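Local coordinates for protein aminotransferase class-III (Ochrobactrum anthropi, PDB 5GHG) that probably transfers amino groups between amines and carbonyl compounds as an omega-transaminase, using the pyridoxal phosphate cofactor, bound here in its pyridoxamine form, at residues B[192-196]-B[197-201]. The protein carries 1 engineered substitution. Sequence-based numbering, arbitrary orientation.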
loop_
_atom_site.group_PDB
_atom_site.type_symbol
_atom_site.label_atom_id
_atom_site.label_comp_id
_atom_site.label_asym_id
_atom_site.label_seq_id
_atom_site.Cartn_x
_atom_site.Cartn_y
_atom_site.Cartn_z
ATOM N N ALA B 192 17.515 -29.077 24.527
ATOM C CA ALA B 192 18.205 -30.362 24.558
ATOM C C ALA B 192 17.241 -31.452 25.022
ATOM O O ALA B 192 16.560 -31.304 26.044
ATOM C CB ALA B 192 19.431 -30.303 25.473
ATOM N N GLY B 193 17.164 -32.530 24.245
ATOM C CA GLY B 193 16.322 -33.660 24.598
ATOM C C GLY B 193 14.834 -33.475 24.345
ATOM O O GLY B 193 14.052 -34.352 24.697
ATOM N N GLU B 194 14.432 -32.366 23.736
ATOM C CA GLU B 194 13.030 -32.130 23.406
ATOM C C GLU B 194 12.748 -32.682 22.010
ATOM O O GLU B 194 13.525 -32.436 21.081
ATOM C CB GLU B 194 12.758 -30.620 23.476
ATOM C CG GLU B 194 11.345 -30.178 23.227
ATOM C CD GLU B 194 11.155 -28.689 23.556
ATOM O OE1 GLU B 194 10.193 -28.347 24.294
ATOM O OE2 GLU B 194 11.980 -27.876 23.100
ATOM N N SER B 195 11.662 -33.433 21.861
ATOM C CA SER B 195 11.255 -33.927 20.560
ATOM C C SER B 195 10.435 -32.850 19.820
ATOM O O SER B 195 9.998 -31.863 20.404
ATOM C CB SER B 195 10.406 -35.198 20.682
ATOM O OG SER B 195 9.129 -34.909 21.272
ATOM N N GLU B 196 10.235 -33.072 18.517
ATOM C CA GLU B 196 9.465 -32.136 17.711
ATOM C C GLU B 196 8.050 -31.946 18.276
ATOM O O GLU B 196 7.568 -30.813 18.411
ATOM C CB GLU B 196 9.409 -32.619 16.254
ATOM C CG GLU B 196 8.661 -31.741 15.289
ATOM C CD GLU B 196 8.652 -32.327 13.878
ATOM O OE1 GLU B 196 7.686 -32.089 13.118
ATOM O OE2 GLU B 196 9.612 -33.043 13.524
ATOM N N GLU B 197 7.368 -33.040 18.616
ATOM C CA GLU B 197 6.023 -32.910 19.138
ATOM C C GLU B 197 6.005 -32.313 20.550
ATOM O O GLU B 197 5.056 -31.611 20.909
ATOM C CB GLU B 197 5.285 -34.251 19.106
ATOM C CG GLU B 197 4.947 -34.711 17.691
ATOM C CD GLU B 197 3.975 -35.898 17.653
ATOM O OE1 GLU B 197 3.763 -36.461 16.547
ATOM O OE2 GLU B 197 3.420 -36.244 18.716
ATOM N N GLN B 198 7.022 -32.587 21.356
ATOM C CA GLN B 198 7.104 -31.952 22.661
ATOM C C GLN B 198 7.288 -30.446 22.503
ATOM O O GLN B 198 6.709 -29.657 23.248
ATOM C CB GLN B 198 8.246 -32.557 23.485
ATOM C CG GLN B 198 8.454 -31.931 24.860
ATOM C CD GLN B 198 7.225 -31.964 25.749
ATOM O OE1 GLN B 198 6.899 -30.976 26.449
ATOM N NE2 GLN B 198 6.530 -33.075 25.735
ATOM N N PHE B 199 8.096 -30.044 21.522
ATOM C CA PHE B 199 8.291 -28.627 21.241
ATOM C C PHE B 199 6.961 -27.966 20.843
ATOM O O PHE B 199 6.665 -26.855 21.267
ATOM C CB PHE B 199 9.344 -28.502 20.134
ATOM C CG PHE B 199 9.540 -27.123 19.610
ATOM C CD1 PHE B 199 9.965 -26.093 20.450
ATOM C CD2 PHE B 199 9.351 -26.851 18.259
ATOM C CE1 PHE B 199 10.175 -24.824 19.944
ATOM C CE2 PHE B 199 9.564 -25.574 17.763
ATOM C CZ PHE B 199 9.972 -24.575 18.594
ATOM N N ALA B 200 6.149 -28.664 20.058
ATOM C CA ALA B 200 4.837 -28.144 19.699
ATOM C C ALA B 200 3.949 -27.997 20.926
ATOM O O ALA B 200 3.240 -26.990 21.089
ATOM C CB ALA B 200 4.183 -29.046 18.667
ATOM N N THR B 201 3.965 -28.995 21.798
ATOM C CA THR B 201 3.237 -28.888 23.054
ATOM C C THR B 201 3.712 -27.689 23.859
ATOM O O THR B 201 2.897 -26.923 24.395
ATOM C CB THR B 201 3.382 -30.193 23.850
ATOM O OG1 THR B 201 2.657 -31.223 23.189
ATOM C CG2 THR B 201 2.856 -30.034 25.283
HETATM O O HOH W 1 9.304 -29.027 26.521
#
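Ser195 caps the N-terminus of helix 196-214 by accepting from Gln198: the backbone N of Gln198 lies 3.1 Å from Ser195 OG, with an N-H...O angle of 156°. A chi1 of 68° sets this hydroxyl between the backbone N and the carbonyl carbon of Ser195, facing the first turn. Two regular helical bonds follow, Phe199 N to Ser195 O at 2.9 Å and Ala200 N to Glu196 O at 3.1 Å, so three early amides each have an acceptor.

Glu194 reaches over the same turn, its chain extended beyond CG, which carries the carboxylate alongside Phe199. Its CG packs 3.8 Å from Gln198 CG, and Glu194 OE1 comes within 3.6 Å of Phe199 CA. The carboxylate is well supplied with donors: Gln191 N binds OE2, while Arg202 NE forms a salt bridge to OE1. A water oxygen lies 3.1 Å from Gln198 OE1 and donates to it; its approach to Glu194 OE1, only 2.5 Å, is doubtfully short, so little rests on that arm. The carboxylate and amide planes lie 14° from coplanar. On another side of the turn, Lys238 N satisfies Glu196 OE1. Were Glu194 replaced by alanine, the Arg202 guanidinium would probably lose this anionic mate and Gln191 N its acceptor. The Ser195 cap thus holds the helix start, while the Glu194 carboxylate, through Gln191 N and Arg202, links the preceding loop to the helix.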